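Local structure of Non-structural polyprotein (Sindbis virus, 4GUA) at residues F288-A293 and I308-D313; Y222-I227 and T264-S269; L172-H177 and V340-S345. The protein probably cleaves the alphavirus replicase polyprotein through its nsP2 cysteine protease, here in an uncleaved nsP2-nsP3 precursor that also carries a macro domain and a zinc-binding domain. One frame throughout, in Å; residues are numbered along the deposited sequence.

Contacts 1 and 2 lie in one mixed sheet. Their centres are about 10 Å apart. Strand 263-269 of contact 2 runs next to strand 305-312 of contact 1, and F309 O and L265 N lie 3.0 Å apart, probably hydrogen-bonded. Contact 3 has its centre about 12 Å from each of the others, and the loop it closes contains both along the chain. Its segment 340-345 probably holds the uncut nsP2/nsP3 junction. R310 NH2 of contact 1 hydrogen-bonds G341 O there at 2.7 Å, and F175 CZ reaches V266 CG2 of contact 2 at 3.4 Å. The side chains of K268 and K176 each lie about 5 Å from a bound sulfate, probably from the crystallisation liquor.

Contact 1 of 3, residues F288-A293 and I308-D313; sequences FVRVSA and IFRQLD
R290 and R310 face each other as a hydrogen-bonded antiparallel pair. R310 N donates to R290 O at 2.9 Å, almost straight (177°). The return bond, R290 N to R310 O, is weak at 3.4 Å. Two residues on, S292 and I308 form a second such pair. Here S292 N reaches I308 O at 2.9 Å, and I308 N reaches S292 O at 3.0 Å. V291 and F309 lie between as a non-hydrogen-bonded pair, and V291 CA points a C-H at I308 O. At the other end V289 N bonds Q311 O at 3.3 Å and R310 O weakly.

V289 and R290 therefore both face R310, a classic beta bulge. The two strands form a hairpin at one margin of a seven-stranded sheet. Its order, 3-2-1-4-5-7-6 with strand 305-312 antiparallel, is that of the methyltransferase-like Rossmann fold.

Apolar contacts gather on the side of F288, V291, F309 and L312. The F288 ring is held between two aliphatic groups. F309 CB sits over the centre of one face, 3.3 Å from the F288 centroid. L312 CD1 lies over the opposite face, nearer the rim. R310 O and Q311 N lie in plane at the F288 edge. The F288 and F309 rings meet obliquely, their planes at 46°. In V291 chi1 is 50° for CG1, which puts CG2 opposite the backbone N and over one face of the F309 ring, 4.0 Å from its centroid. L284 and A285 of helix 275-286 pack on F309.

Polar side chains find partners outside the hairpin. I308 CG2 covers one face of the R310 guanidinium, while NH2 bonds G341 O. S292 OG bonds D478, and D313 forms a salt bridge with R318.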
loop_
_atom_site.group_PDB
_atom_site.type_symbol
_atom_site.label_atom_id
_atom_site.label_comp_id
_atom_site.label_asym_id
_atom_site.label_seq_id
_atom_site.Cartn_x
_atom_site.Cartn_y
_atom_site.Cartn_z
ATOM N N PHE A 288 10.992 -4.749 -5.002
ATOM C CA PHE A 288 11.936 -3.666 -5.309
ATOM C C PHE A 288 12.361 -2.901 -4.069
ATOM O O PHE A 288 11.634 -2.848 -3.079
ATOM C CB PHE A 288 11.326 -2.687 -6.314
ATOM C CG PHE A 288 11.091 -3.278 -7.672
ATOM C CD1 PHE A 288 9.960 -4.040 -7.926
ATOM C CD2 PHE A 288 11.993 -3.058 -8.698
ATOM C CE1 PHE A 288 9.739 -4.586 -9.178
ATOM C CE2 PHE A 288 11.780 -3.597 -9.954
ATOM C CZ PHE A 288 10.652 -4.363 -10.196
ATOM N N VAL A 289 13.545 -2.301 -4.140
ATOM C CA VAL A 289 14.088 -1.521 -3.034
ATOM C C VAL A 289 13.259 -0.257 -2.810
ATOM O O VAL A 289 12.912 0.080 -1.677
ATOM C CB VAL A 289 15.550 -1.110 -3.312
ATOM C CG1 VAL A 289 16.108 -0.320 -2.151
ATOM C CG2 VAL A 289 16.409 -2.334 -3.555
ATOM N N ARG A 290 12.938 0.426 -3.906
ATOM C CA ARG A 290 12.141 1.649 -3.869
ATOM C C ARG A 290 11.017 1.595 -4.889
ATOM O O ARG A 290 11.107 0.896 -5.901
ATOM C CB ARG A 290 12.984 2.868 -4.224
ATOM C CG ARG A 290 13.988 3.335 -3.205
ATOM C CD ARG A 290 14.632 4.593 -3.752
ATOM N NE ARG A 290 15.673 5.146 -2.898
ATOM C CZ ARG A 290 15.478 6.074 -1.972
ATOM N NH1 ARG A 290 14.263 6.562 -1.746
ATOM N NH2 ARG A 290 16.510 6.510 -1.264
ATOM N N VAL A 291 9.954 2.341 -4.624
ATOM C CA VAL A 291 8.957 2.603 -5.645
ATOM C C VAL A 291 8.385 4.003 -5.448
ATOM O O VAL A 291 8.063 4.404 -4.328
ATOM C CB VAL A 291 7.837 1.531 -5.659
ATOM C CG1 VAL A 291 7.275 1.315 -4.273
ATOM C CG2 VAL A 291 6.735 1.923 -6.631
ATOM N N SER A 292 8.269 4.731 -6.555
ATOM C CA SER A 292 7.749 6.089 -6.569
ATOM C C SER A 292 6.809 6.212 -7.759
ATOM O O SER A 292 6.405 5.203 -8.334
ATOM C CB SER A 292 8.879 7.108 -6.681
ATOM O OG SER A 292 8.408 8.417 -6.387
ATOM N N ALA A 293 6.414 7.439 -8.083
ATOM C CA ALA A 293 5.506 7.696 -9.196
ATOM C C ALA A 293 5.835 9.019 -9.868
ATOM O O ALA A 293 6.524 9.873 -9.302
ATOM C CB ALA A 293 4.072 7.713 -8.710
ATOM N N ILE A 308 7.127 3.842 -10.903
ATOM C CA ILE A 308 8.545 3.540 -11.038
ATOM C C ILE A 308 9.044 2.621 -9.918
ATOM O O ILE A 308 9.187 3.038 -8.779
ATOM C CB ILE A 308 9.341 4.858 -11.020
ATOM C CG1 ILE A 308 8.817 5.779 -12.125
ATOM C CG2 ILE A 308 10.826 4.599 -11.196
ATOM C CD1 ILE A 308 9.306 7.196 -12.040
ATOM N N PHE A 309 9.302 1.364 -10.258
ATOM C CA PHE A 309 9.885 0.397 -9.332
ATOM C C PHE A 309 11.397 0.318 -9.571
ATOM O O PHE A 309 11.831 -0.003 -10.675
ATOM C CB PHE A 309 9.252 -0.984 -9.559
ATOM C CG PHE A 309 7.753 -0.993 -9.433
ATOM C CD1 PHE A 309 6.951 -0.639 -10.503
ATOM C CD2 PHE A 309 7.142 -1.363 -8.247
ATOM C CE1 PHE A 309 5.561 -0.644 -10.389
ATOM C CE2 PHE A 309 5.754 -1.373 -8.127
ATOM C CZ PHE A 309 4.967 -1.013 -9.200
ATOM N N ARG A 310 12.198 0.592 -8.542
ATOM C CA ARG A 310 13.647 0.711 -8.715
ATOM C C ARG A 310 14.427 -0.413 -8.036
ATOM O O ARG A 310 14.196 -0.711 -6.859
ATOM C CB ARG A 310 14.137 2.035 -8.130
ATOM C CG ARG A 310 13.671 3.275 -8.853
ATOM C CD ARG A 310 14.260 4.521 -8.203
ATOM N NE ARG A 310 13.652 5.737 -8.726
ATOM C CZ ARG A 310 13.927 6.248 -9.920
ATOM N NH1 ARG A 310 14.803 5.646 -10.720
ATOM N NH2 ARG A 310 13.330 7.358 -10.323
ATOM N N GLN A 311 15.398 -0.976 -8.759
ATOM C CA GLN A 311 16.280 -2.004 -8.210
ATOM C C GLN A 311 15.592 -3.294 -7.777
ATOM O O GLN A 311 15.326 -3.495 -6.587
ATOM C CB GLN A 311 17.089 -1.450 -7.045
ATOM C CG GLN A 311 18.067 -0.372 -7.426
ATOM C CD GLN A 311 18.861 0.099 -6.231
ATOM O OE1 GLN A 311 20.062 -0.136 -6.140
ATOM N NE2 GLN A 311 18.185 0.762 -5.293
ATOM N N LEU A 312 15.284 -4.153 -8.747
ATOM C CA LEU A 312 14.617 -5.419 -8.458
ATOM C C LEU A 312 15.582 -6.417 -7.846
ATOM O O LEU A 312 16.544 -6.821 -8.489
ATOM C CB LEU A 312 14.126 -6.024 -9.776
ATOM C CG LEU A 312 13.749 -7.510 -9.779
ATOM C CD1 LEU A 312 12.387 -7.709 -9.151
ATOM C CD2 LEU A 312 13.772 -8.062 -11.190
ATOM N N ASP A 313 15.349 -6.780 -6.585
ATOM C CA ASP A 313 15.954 -7.971 -5.991
ATOM C C ASP A 313 14.959 -9.128 -5.795
ATOM O O ASP A 313 15.333 -10.216 -5.340
ATOM C CB ASP A 313 16.662 -7.623 -4.683
ATOM C CG ASP A 313 15.727 -7.037 -3.652
ATOM O OD1 ASP A 313 14.495 -7.159 -3.822
ATOM O OD2 ASP A 313 16.221 -6.441 -2.669
#

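Contact 2 of 3, residues Y222-I227 and T264-S269; sequences YDLVFI and TLVVKS
L224 CD1 settles into the notch between T264 CG2 and V266 CG2. It lies 3.6 Å from T264 CG2 and 4.1 Å from V266 CG2. The L224 and T264 side chains run alongside each other, pointing the same way. L224 has CG anti to its backbone N (chi1 -178°), and from there the CD1 branch leans across to the neighbouring strand.

The opposite side of the sheet repeats the fit with the roles exchanged. L265 now supplies the bump. Its CD1 lodges between V225 CG1, at 3.8 Å, and I227 CG1, at 4.0 Å. The L265 side chain passes both at a slant. Beyond it, V267 CG2 rests against I227 CB. A255, L251 and L248 of helix 237-257 cover this side.

F226 meets V266 on the side of L224. V266 CG1 comes to the rim of the F226 ring, near the ring plane, 3.4 Å from F226 CD1. The ring of Y306 also meets F226, and F175 packs on L224 and V266.

The strands are parallel, with an angle of 6° between the short segments. D223 O accepts from T264 N, V225 N donates to T264 O, and V266 N donates to V225 O at 2.9 Å. I227 N to V266 O and K268 N to I227 O continue the ladder. Strands 224-227 and 263-269 are the fourth and fifth along the chain in this sheet. They are joined through helix 237-257, a beta-alpha-beta crossover.

K268 turns its amine away to a salt bridge with E304. Between the strands the side chains meet through hydrocarbon alone. The polar bonding across the contact comes from the backbone, which suits the buried middle of a sheet.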
loop_
_atom_site.group_PDB
_atom_site.type_symbol
_atom_site.label_atom_id
_atom_site.label_comp_id
_atom_site.label_asym_id
_atom_site.label_seq_id
_atom_site.Cartn_x
_atom_site.Cartn_y
_atom_site.Cartn_z
ATOM N N TYR A 222 16.859 -6.766 -19.603
ATOM C CA TYR A 222 17.235 -5.367 -19.722
ATOM C C TYR A 222 17.344 -4.767 -18.337
ATOM O O TYR A 222 16.856 -5.345 -17.364
ATOM C CB TYR A 222 16.189 -4.605 -20.528
ATOM C CG TYR A 222 16.034 -5.115 -21.942
ATOM C CD1 TYR A 222 15.348 -6.294 -22.201
ATOM C CD2 TYR A 222 16.562 -4.417 -23.013
ATOM C CE1 TYR A 222 15.197 -6.765 -23.487
ATOM C CE2 TYR A 222 16.414 -4.878 -24.305
ATOM C CZ TYR A 222 15.731 -6.053 -24.537
ATOM O OH TYR A 222 15.583 -6.520 -25.827
ATOM N N ASP A 223 18.022 -3.629 -18.240
ATOM C CA ASP A 223 18.104 -2.913 -16.978
ATOM C C ASP A 223 16.921 -1.974 -16.816
ATOM O O ASP A 223 16.609 -1.536 -15.708
ATOM C CB ASP A 223 19.417 -2.148 -16.897
ATOM C CG ASP A 223 20.607 -3.067 -16.831
ATOM O OD1 ASP A 223 20.467 -4.178 -16.287
ATOM O OD2 ASP A 223 21.682 -2.690 -17.330
ATOM N N LEU A 224 16.241 -1.696 -17.923
ATOM C CA LEU A 224 15.041 -0.882 -17.892
ATOM C C LEU A 224 13.959 -1.461 -18.784
ATOM O O LEU A 224 14.183 -1.730 -19.968
ATOM C CB LEU A 224 15.340 0.554 -18.321
ATOM C CG LEU A 224 14.123 1.486 -18.275
ATOM C CD1 LEU A 224 13.587 1.607 -16.849
ATOM C CD2 LEU A 224 14.456 2.863 -18.840
ATOM N N VAL A 225 12.790 -1.676 -18.196
ATOM C CA VAL A 225 11.609 -2.068 -18.954
ATOM C C VAL A 225 10.557 -0.983 -18.807
ATOM O O VAL A 225 10.318 -0.510 -17.711
ATOM C CB VAL A 225 11.020 -3.401 -18.454
ATOM C CG1 VAL A 225 9.751 -3.740 -19.224
ATOM C CG2 VAL A 225 12.046 -4.513 -18.576
ATOM N N PHE A 226 9.928 -0.598 -19.909
ATOM C CA PHE A 226 8.976 0.502 -19.916
ATOM C C PHE A 226 7.680 0.001 -20.561
ATOM O O PHE A 226 7.627 -0.235 -21.767
ATOM C CB PHE A 226 9.580 1.674 -20.700
ATOM C CG PHE A 226 8.669 2.854 -20.839
ATOM C CD1 PHE A 226 8.349 3.637 -19.742
ATOM C CD2 PHE A 226 8.136 3.191 -22.074
ATOM C CE1 PHE A 226 7.505 4.728 -19.870
ATOM C CE2 PHE A 226 7.290 4.279 -22.207
ATOM C CZ PHE A 226 6.974 5.049 -21.104
ATOM N N ILE A 227 6.642 -0.168 -19.747
ATOM C CA ILE A 227 5.341 -0.615 -20.217
ATOM C C ILE A 227 4.479 0.615 -20.429
ATOM O O ILE A 227 4.112 1.290 -19.474
ATOM C CB ILE A 227 4.637 -1.524 -19.175
ATOM C CG1 ILE A 227 5.588 -2.585 -18.620
ATOM C CG2 ILE A 227 3.388 -2.151 -19.772
ATOM C CD1 ILE A 227 6.149 -3.491 -19.670
ATOM N N THR A 264 15.131 -1.653 -13.278
ATOM C CA THR A 264 14.026 -0.739 -13.033
ATOM C C THR A 264 12.875 -0.989 -14.000
ATOM O O THR A 264 13.080 -1.180 -15.201
ATOM C CB THR A 264 14.498 0.723 -13.152
ATOM O OG1 THR A 264 15.286 1.059 -12.004
ATOM C CG2 THR A 264 13.312 1.685 -13.250
ATOM N N LEU A 265 11.663 -1.006 -13.454
ATOM C CA LEU A 265 10.445 -1.181 -14.230
ATOM C C LEU A 265 9.561 0.051 -14.127
ATOM O O LEU A 265 9.112 0.403 -13.053
ATOM C CB LEU A 265 9.681 -2.395 -13.715
ATOM C CG LEU A 265 8.280 -2.606 -14.288
ATOM C CD1 LEU A 265 8.328 -2.979 -15.754
ATOM C CD2 LEU A 265 7.585 -3.683 -13.500
ATOM N N VAL A 266 9.339 0.723 -15.245
ATOM C CA VAL A 266 8.392 1.825 -15.318
ATOM C C VAL A 266 7.134 1.300 -15.993
ATOM O O VAL A 266 7.219 0.734 -17.064
ATOM C CB VAL A 266 8.982 2.989 -16.146
ATOM C CG1 VAL A 266 7.947 4.092 -16.370
ATOM C CG2 VAL A 266 10.230 3.542 -15.470
ATOM N N VAL A 267 5.976 1.434 -15.356
ATOM C CA VAL A 267 4.743 0.892 -15.925
ATOM C C VAL A 267 3.587 1.871 -15.791
ATOM O O VAL A 267 3.308 2.375 -14.707
ATOM C CB VAL A 267 4.348 -0.460 -15.270
ATOM C CG1 VAL A 267 4.455 -0.383 -13.756
ATOM C CG2 VAL A 267 2.943 -0.874 -15.691
ATOM N N LYS A 268 2.900 2.124 -16.896
ATOM C CA LYS A 268 1.803 3.078 -16.892
ATOM C C LYS A 268 0.612 2.562 -16.069
ATOM O O LYS A 268 0.193 1.404 -16.192
ATOM C CB LYS A 268 1.368 3.384 -18.327
ATOM C CG LYS A 268 0.054 4.137 -18.406
ATOM C CD LYS A 268 -0.350 4.441 -19.836
ATOM C CE LYS A 268 0.579 5.447 -20.497
ATOM N NZ LYS A 268 0.142 5.743 -21.890
ATOM N N SER A 269 0.075 3.439 -15.226
ATOM C CA SER A 269 -1.089 3.124 -14.416
ATOM C C SER A 269 -1.957 4.354 -14.252
ATOM O O SER A 269 -1.589 5.452 -14.641
ATOM C CB SER A 269 -0.684 2.628 -13.026
ATOM O OG SER A 269 -0.353 3.711 -12.167
#

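Contact 3 of 3, residues L172-H177 and V340-S345; sequences LNQFKH and VGAAPS
F175 against G341 is the enclosed part of the contact. F175 CE1 stands 4.1 Å from G341 O. The F175 ring is buried; F171 meets it edge-to-face, and V266, L224 and I308 pack around it. Q174 O and G341 O approach without bonding, as two acceptors.

The rest is looser and more open to solvent. The Q174 side chain crosses that of V340 at about a right angle. It bends at chi2 (-103°), which lays the end of the amide beside V340 CG1 and the backbone of A342. No hydrogen bond is made there. At the far end K176 CE touches A343 CB at 3.9 Å. K176 is exposed. Its chain bends at chi2 before CE reaches the methyl, and a further bend at chi4 sets the amine. No hydrogen bond crosses between the two segments. G341 O is bonded instead by R310 NH2, and G341 is poorly ordered.

Residues L172 to F175 form a type I beta turn, closed by F175 N bonding L172 O at 3.1 Å. It follows helix 169-172 and leads to the first strand of the methyltransferase-like sheet. The sequence of 340-345 matches the alphavirus nsP2/nsP3 cleavage site, with the scissile bond expected between A342 and A343, so the turn probably packs beside the uncut junction of the precursor.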
loop_
_atom_site.group_PDB
_atom_site.type_symbol
_atom_site.label_atom_id
_atom_site.label_comp_id
_atom_site.label_asym_id
_atom_site.label_seq_id
_atom_site.Cartn_x
_atom_site.Cartn_y
_atom_site.Cartn_z
ATOM N N LEU A 172 12.256 9.151 -20.651
ATOM C CA LEU A 172 13.183 8.024 -20.657
ATOM C C LEU A 172 14.611 8.468 -20.337
ATOM O O LEU A 172 15.402 7.682 -19.811
ATOM C CB LEU A 172 13.131 7.278 -21.994
ATOM C CG LEU A 172 11.884 6.413 -22.222
ATOM C CD1 LEU A 172 11.954 5.674 -23.547
ATOM C CD2 LEU A 172 11.708 5.420 -21.093
ATOM N N ASN A 173 14.944 9.717 -20.655
ATOM C CA ASN A 173 16.276 10.236 -20.353
ATOM C C ASN A 173 16.517 10.403 -18.856
ATOM O O ASN A 173 17.654 10.568 -18.424
ATOM C CB ASN A 173 16.532 11.560 -21.079
ATOM C CG ASN A 173 16.841 11.363 -22.551
ATOM O OD1 ASN A 173 17.141 10.252 -22.988
ATOM N ND2 ASN A 173 16.765 12.442 -23.326
ATOM N N GLN A 174 15.453 10.341 -18.064
ATOM C CA GLN A 174 15.597 10.422 -16.618
ATOM C C GLN A 174 16.058 9.094 -16.028
ATOM O O GLN A 174 16.279 8.984 -14.821
ATOM C CB GLN A 174 14.297 10.872 -15.956
ATOM C CG GLN A 174 13.913 12.290 -16.299
ATOM C CD GLN A 174 14.226 13.229 -15.154
ATOM O OE1 GLN A 174 15.184 14.004 -15.220
ATOM N NE2 GLN A 174 13.444 13.142 -14.081
ATOM N N PHE A 175 16.171 8.077 -16.871
ATOM C CA PHE A 175 16.678 6.791 -16.421
ATOM C C PHE A 175 18.045 6.571 -17.053
ATOM O O PHE A 175 18.263 6.897 -18.214
ATOM C CB PHE A 175 15.680 5.685 -16.755
ATOM C CG PHE A 175 14.327 5.935 -16.175
ATOM C CD1 PHE A 175 14.052 5.602 -14.864
ATOM C CD2 PHE A 175 13.345 6.554 -16.922
ATOM C CE1 PHE A 175 12.809 5.858 -14.316
ATOM C CE2 PHE A 175 12.100 6.809 -16.380
ATOM C CZ PHE A 175 11.835 6.460 -15.076
ATOM N N LYS A 176 18.960 6.025 -16.260
ATOM C CA LYS A 176 20.385 6.060 -16.567
ATOM C C LYS A 176 20.801 4.939 -17.522
ATOM O O LYS A 176 21.933 4.901 -17.994
ATOM C CB LYS A 176 21.218 5.984 -15.274
ATOM C CG LYS A 176 20.476 5.515 -14.007
ATOM C CD LYS A 176 19.495 6.561 -13.419
ATOM C CE LYS A 176 18.693 6.002 -12.236
ATOM N NZ LYS A 176 17.907 4.756 -12.544
ATOM N N HIS A 177 19.869 4.043 -17.819
ATOM C CA HIS A 177 20.153 2.851 -18.610
ATOM C C HIS A 177 20.040 3.101 -20.116
ATOM O O HIS A 177 19.103 3.756 -20.577
ATOM C CB HIS A 177 19.205 1.737 -18.183
ATOM C CG HIS A 177 19.046 1.627 -16.700
ATOM N ND1 HIS A 177 19.972 0.999 -15.895
ATOM C CD2 HIS A 177 18.079 2.089 -15.873
ATOM C CE1 HIS A 177 19.573 1.063 -14.637
ATOM N NE2 HIS A 177 18.428 1.722 -14.596
ATOM N N VAL A 340 8.623 13.354 -10.785
ATOM C CA VAL A 340 9.415 12.896 -11.946
ATOM C C VAL A 340 10.519 11.947 -11.454
ATOM O O VAL A 340 10.848 11.915 -10.263
ATOM C CB VAL A 340 10.004 14.065 -12.838
ATOM C CG1 VAL A 340 10.162 13.635 -14.316
ATOM C CG2 VAL A 340 9.083 15.260 -12.857
ATOM N N GLY A 341 11.080 11.192 -12.396
ATOM C CA GLY A 341 11.837 9.974 -12.136
ATOM C C GLY A 341 13.341 10.067 -11.923
ATOM O O GLY A 341 14.054 9.116 -12.255
ATOM N N ALA A 342 13.847 11.193 -11.419
ATOM C CA ALA A 342 15.231 11.217 -10.952
ATOM C C ALA A 342 15.286 10.395 -9.656
ATOM O O ALA A 342 14.340 10.399 -8.859
ATOM C CB ALA A 342 15.701 12.628 -10.718
ATOM N N ALA A 343 16.409 9.717 -9.441
ATOM C CA ALA A 343 16.519 8.701 -8.396
ATOM C C ALA A 343 17.192 9.197 -7.130
ATOM O O ALA A 343 18.345 9.629 -7.174
ATOM C CB ALA A 343 17.258 7.492 -8.928
ATOM N N PRO A 344 16.476 9.154 -5.993
ATOM C CA PRO A 344 17.076 9.667 -4.756
ATOM C C PRO A 344 18.360 8.924 -4.402
ATOM O O PRO A 344 18.522 7.760 -4.777
ATOM C CB PRO A 344 15.996 9.401 -3.696
ATOM C CG PRO A 344 14.745 9.138 -4.454
ATOM C CD PRO A 344 15.164 8.531 -5.747
ATOM N N SER A 345 19.257 9.596 -3.686
ATOM C CA SER A 345 20.534 9.003 -3.307
ATOM C C SER A 345 20.975 9.392 -1.897
ATOM O O SER A 345 20.512 10.381 -1.330
ATOM C CB SER A 345 21.606 9.415 -4.312
ATOM O OG SER A 345 21.621 10.819 -4.470
#